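Local coordinates for heat shock protein STI1 (Saccharomyces cerevisiae, PDB 3UPV) that serves as an adaptor between Hsp70 and Hsp90, here through its TPR2B domain, which binds the C-terminal part of Hsp70, at residues A74-A79 with G108-E113; A81-A84 with S90-E93. All coordinates share one frame; numbering follows the deposited sequence.

Interaction 1. Residues A74-A79 with G108-E113; sequences AYIRKA and GSSARE
Ile-76 on helix 72-84 meets Ser-110 and Glu-113 at the start of helix 111-124 and supplies more than half of the 121 Å² buried here. Ahead of it in the sequence, Ala-74 and Tyr-75 turn to helices 54-67 and 88-106; their carbonyls accept the routine helical bonds from Lys-78 and Ala-79. Ile-76 itself divides its two branches between two partners. CG1 sits beside the backbone N (chi1 -64°) and the chain then runs on straight, sending CD1 against Ser-110 CB at 3.8 Å, with Ser-110 OG somewhat farther off. The shorter branch takes the other partner: methyl CG2 lies over the flat face of the Glu-113 carboxylate, 3.7 Å from Glu-113 CD and almost directly above it, with Glu-113 OE1 also at 3.7 Å and Glu-113 OE2 at 3.9 Å. Glu-113 presents this face because CG stands anti to its backbone N (chi1 174°) and the chain is extended beyond, reaching across a gap of 8.3 Å between Ile-76 CA and Glu-113 CA to meet the methyl. No hydrogen bond crosses; both carboxylate oxygens bond elsewhere, OE2 to a polar side chain of the bound peptide, and the methyl probably limits the group's tilt. Ser-110 stands at the N-cap position of helix 111-124, though its side chain makes no capping bond, and is the third residue of a type I turn closed by Ala-111 N to Gly-108 O at 3.1 Å; its backbone N is held by Asp-102. Next along helix 72-84, Arg-77 leaves the helix away from segment 108-113, and its NH1 hydrogen-bonds the peptide backbone, while NE is fixed by Ser-42. With Glu-113 and Arg-77 both gripping the ligand and Ile-76 packing on it, the arrangement is that of the concave peptide-binding groove of a TPR domain.

Interaction 2. Residues A81-A84 with S90-E93; sequences AQIA and SALE
Gln-82 and Ile-83 of helix 72-84 pack on Ser-90 and Ala-91 of helix 88-106, the two antiparallel helices that make up the helix-turn-helix unit of TPR 9. The backbones come close here, Gln-82 CA and Ala-91 CA being 5.5 Å apart, an approach that the small methyl of Ala-91 allows; alanine at this place in the second helix is a hallmark of the TPR consensus. Gln-82 starts the contact with its CB, 3.9 Å from Ala-91 CB. From there CG swings beside the backbone N (chi1 -72°) and the chain continues extended, which carries the amide across to helix 88-106 and alongside its backbone. Its CD lies 4.0 Å from Ser-90 CB. At the tip the amide splits its two ends: OE1 rests on Ser-90 CB at 3.5 Å, whereas NE2 comes to 3.5 Å from Ala-91 CA. No hydrogen bond joins the two segments directly. Instead NE2 donates to Thr-94 OG1, one turn on in helix 88-106, and that hydroxyl in turn bonds the carbonyl O of Ser-90. The relay gives the amide nitrogen of this buried glutamine a partner and probably sets which way round the amide is turned. Ile-83, which also packs on Lys-120 and Ala-121 of helix 111-124, completes the contact from the next position in the sequence. The Ala-91 methyl thus touches two neighbouring side chains of helix 72-84, Gln-82 through its CB and Ile-83 through CG1, the latter 3.8 Å from Ala-91 CB.

Both contacts use helix 72-84, and their centres lie 12 Å apart. Interaction 2 joins that helix to its hairpin partner, helix 88-106, across a short turn; interaction 1 bridges a longer separation, to the beginning of helix 111-124, so the segments of interaction 2 fall between those of interaction 1 in the chain. The two also touch directly, Ala-79 O packing on Ala-91 CB at 3.8 Å. Interaction 2 thus belongs to the interior of TPR 9, whereas interaction 1 sets the last helix of this TPR2B domain, helix 111-124, against the repeat at the groove that holds the Hsp70 peptide, placing residues of both helices beside the ligand.

Interaction 1. Residues A74-A79 with G108-E113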
loop_
_atom_site.group_PDB
_atom_site.type_symbol
_atom_site.label_atom_id
_atom_site.label_comp_id
_atom_site.label_asym_id
_atom_site.label_seq_id
_atom_site.Cartn_x
_atom_site.Cartn_y
_atom_site.Cartn_z
ATOM N N ALA A 74 -2.606 -3.589 -0.519
ATOM C CA ALA A 74 -1.175 -3.766 -0.193
ATOM C C ALA A 74 -0.412 -4.302 -1.407
ATOM O O ALA A 74 0.712 -3.907 -1.670
ATOM C CB ALA A 74 -1.039 -4.657 0.946
ATOM N N TYR A 75 -1.042 -5.207 -2.132
ATOM C CA TYR A 75 -0.402 -5.752 -3.331
ATOM C C TYR A 75 -0.263 -4.689 -4.415
ATOM O O TYR A 75 0.868 -4.552 -5.030
ATOM C CB TYR A 75 -1.155 -6.938 -3.894
ATOM C CG TYR A 75 -1.332 -8.147 -2.999
ATOM C CD1 TYR A 75 -0.381 -9.180 -2.955
ATOM C CD2 TYR A 75 -2.473 -8.286 -2.205
ATOM C CE1 TYR A 75 -0.587 -10.305 -2.126
ATOM C CE2 TYR A 75 -2.633 -9.366 -1.347
ATOM C CZ TYR A 75 -1.735 -10.385 -1.338
ATOM O OH TYR A 75 -2.023 -11.482 -0.528
ATOM N N ILE A 76 -1.329 -3.896 -4.615
ATOM C CA ILE A 76 -1.273 -2.890 -5.634
ATOM C C ILE A 76 -0.228 -1.820 -5.265
ATOM O O ILE A 76 0.662 -1.419 -6.067
ATOM C CB ILE A 76 -2.616 -2.251 -5.895
ATOM C CG1 ILE A 76 -3.561 -3.310 -6.439
ATOM C CG2 ILE A 76 -2.412 -1.058 -6.881
ATOM C CD1 ILE A 76 -4.994 -2.870 -6.491
ATOM N N ARG A 77 -0.245 -1.435 -3.986
ATOM C CA ARG A 77 0.766 -0.487 -3.505
ATOM C C ARG A 77 2.200 -0.957 -3.695
ATOM O O ARG A 77 3.119 -0.190 -4.092
ATOM C CB ARG A 77 0.486 -0.230 -2.040
ATOM C CG ARG A 77 1.029 1.048 -1.689
ATOM C CD ARG A 77 0.785 1.491 -0.234
ATOM N NE ARG A 77 -0.623 1.577 0.194
ATOM C CZ ARG A 77 -1.433 2.574 -0.166
ATOM N NH1 ARG A 77 -2.711 2.650 0.272
ATOM N NH2 ARG A 77 -0.944 3.518 -0.961
ATOM N N LYS A 78 2.462 -2.187 -3.283
ATOM C CA LYS A 78 3.791 -2.755 -3.471
ATOM C C LYS A 78 4.261 -2.743 -4.936
ATOM O O LYS A 78 5.417 -2.406 -5.201
ATOM C CB LYS A 78 3.747 -4.194 -3.026
ATOM C CG LYS A 78 5.074 -4.935 -3.182
ATOM C CD LYS A 78 4.904 -6.371 -2.643
ATOM C CE LYS A 78 6.084 -7.239 -3.025
ATOM N NZ LYS A 78 6.007 -8.637 -2.449
ATOM N N ALA A 79 3.370 -3.166 -5.850
ATOM C CA ALA A 79 3.714 -3.177 -7.281
ATOM C C ALA A 79 4.063 -1.802 -7.755
ATOM O O ALA A 79 4.991 -1.634 -8.569
ATOM C CB ALA A 79 2.594 -3.715 -8.098
ATOM N N GLY A 108 -13.347 -7.816 -8.787
ATOM C CA GLY A 108 -12.876 -7.155 -9.985
ATOM C C GLY A 108 -12.779 -5.645 -9.905
ATOM O O GLY A 108 -12.436 -5.025 -10.922
ATOM N N SER A 109 -13.060 -5.053 -8.740
ATOM C CA SER A 109 -13.229 -3.596 -8.699
ATOM C C SER A 109 -11.931 -2.803 -8.952
ATOM O O SER A 109 -11.975 -1.635 -9.425
ATOM C CB SER A 109 -13.964 -3.172 -7.422
ATOM O OG SER A 109 -13.281 -3.570 -6.270
ATOM N N SER A 110 -10.771 -3.425 -8.696
ATOM C CA SER A 110 -9.516 -2.728 -9.005
ATOM C C SER A 110 -8.829 -3.188 -10.274
ATOM O O SER A 110 -7.636 -2.886 -10.478
ATOM C CB SER A 110 -8.563 -2.834 -7.817
ATOM O OG SER A 110 -8.949 -1.880 -6.833
ATOM N N ALA A 111 -9.555 -3.917 -11.112
ATOM C CA ALA A 111 -8.990 -4.489 -12.336
ATOM C C ALA A 111 -8.352 -3.478 -13.229
ATOM O O ALA A 111 -7.294 -3.770 -13.786
ATOM C CB ALA A 111 -10.056 -5.234 -13.160
ATOM N N ARG A 112 -9.037 -2.319 -13.428
ATOM C CA ARG A 112 -8.497 -1.316 -14.330
ATOM C C ARG A 112 -7.148 -0.821 -13.847
ATOM O O ARG A 112 -6.214 -0.710 -14.660
ATOM C CB ARG A 112 -9.491 -0.146 -14.572
ATOM C CG ARG A 112 -10.596 -0.573 -15.495
ATOM C CD ARG A 112 -11.465 0.652 -15.750
ATOM N NE ARG A 112 -12.718 0.313 -16.422
ATOM C CZ ARG A 112 -13.860 0.071 -15.781
ATOM N NH1 ARG A 112 -14.965 -0.234 -16.468
ATOM N NH2 ARG A 112 -13.897 0.128 -14.441
ATOM N N GLU A 113 -7.030 -0.577 -12.535
ATOM C CA GLU A 113 -5.782 -0.031 -12.033
ATOM C C GLU A 113 -4.660 -1.067 -12.174
ATOM O O GLU A 113 -3.551 -0.764 -12.638
ATOM C CB GLU A 113 -5.927 0.392 -10.582
ATOM C CG GLU A 113 -4.527 0.834 -10.016
ATOM C CD GLU A 113 -4.530 1.437 -8.618
ATOM O OE1 GLU A 113 -3.500 2.146 -8.296
ATOM O OE2 GLU A 113 -5.497 1.190 -7.873
#

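Interaction 2. Residues A81-A84 with S90-E93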
loop_
_atom_site.group_PDB
_atom_site.type_symbol
_atom_site.label_atom_id
_atom_site.label_comp_id
_atom_site.label_asym_id
_atom_site.label_seq_id
_atom_site.Cartn_x
_atom_site.Cartn_y
_atom_site.Cartn_z
ATOM N N ALA A 81 5.303 0.680 -5.973
ATOM C CA ALA A 81 6.631 0.976 -5.452
ATOM C C ALA A 81 7.687 0.200 -6.188
ATOM O O ALA A 81 8.798 0.729 -6.481
ATOM C CB ALA A 81 6.718 0.745 -3.938
ATOM N N GLN A 82 7.381 -1.033 -6.537
ATOM C CA GLN A 82 8.384 -1.834 -7.298
ATOM C C GLN A 82 8.642 -1.209 -8.699
ATOM O O GLN A 82 9.797 -1.092 -9.161
ATOM C CB GLN A 82 7.983 -3.309 -7.419
ATOM C CG GLN A 82 8.139 -4.035 -6.059
ATOM C CD GLN A 82 7.620 -5.473 -6.061
ATOM O OE1 GLN A 82 8.302 -6.386 -5.621
ATOM N NE2 GLN A 82 6.487 -5.690 -6.645
ATOM N N ILE A 83 7.595 -0.696 -9.342
ATOM C CA ILE A 83 7.814 -0.023 -10.574
ATOM C C ILE A 83 8.712 1.216 -10.344
ATOM O O ILE A 83 9.592 1.513 -11.152
ATOM C CB ILE A 83 6.472 0.370 -11.164
ATOM C CG1 ILE A 83 5.796 -0.911 -11.700
ATOM C CG2 ILE A 83 6.531 1.411 -12.321
ATOM C CD1 ILE A 83 4.393 -0.725 -12.057
ATOM N N ALA A 84 8.509 1.906 -9.217
ATOM C CA ALA A 84 9.266 3.112 -8.991
ATOM C C ALA A 84 10.736 2.855 -8.882
ATOM O O ALA A 84 11.534 3.731 -9.267
ATOM C CB ALA A 84 8.746 3.866 -7.775
ATOM N N SER A 90 9.549 -8.182 -10.818
ATOM C CA SER A 90 8.896 -8.465 -9.550
ATOM C C SER A 90 7.540 -7.845 -9.518
ATOM O O SER A 90 6.606 -8.440 -8.973
ATOM C CB SER A 90 9.735 -8.023 -8.349
ATOM O OG SER A 90 10.935 -8.810 -8.319
ATOM N N ALA A 91 7.431 -6.644 -10.084
ATOM C CA ALA A 91 6.135 -5.969 -10.120
ATOM C C ALA A 91 5.102 -6.736 -10.881
ATOM O O ALA A 91 3.948 -6.829 -10.468
ATOM C CB ALA A 91 6.232 -4.524 -10.647
ATOM N N LEU A 92 5.513 -7.311 -11.996
ATOM C CA LEU A 92 4.553 -8.059 -12.817
ATOM C C LEU A 92 4.022 -9.264 -11.996
ATOM O O LEU A 92 2.814 -9.586 -12.029
ATOM C CB LEU A 92 5.323 -8.510 -14.084
ATOM C CG LEU A 92 5.551 -7.379 -15.129
ATOM C CD1 LEU A 92 6.586 -7.809 -16.169
ATOM C CD2 LEU A 92 4.265 -6.841 -15.817
ATOM N N GLU A 93 4.899 -9.907 -11.230
ATOM C CA GLU A 93 4.505 -11.039 -10.359
ATOM C C GLU A 93 3.550 -10.565 -9.249
ATOM O O GLU A 93 2.515 -11.195 -8.976
ATOM C CB GLU A 93 5.760 -11.737 -9.747
ATOM C CG GLU A 93 6.387 -12.820 -10.672
ATOM C CD GLU A 93 7.771 -13.322 -10.199
ATOM O OE1 GLU A 93 8.378 -14.141 -10.903
ATOM O OE2 GLU A 93 8.284 -12.893 -9.150
#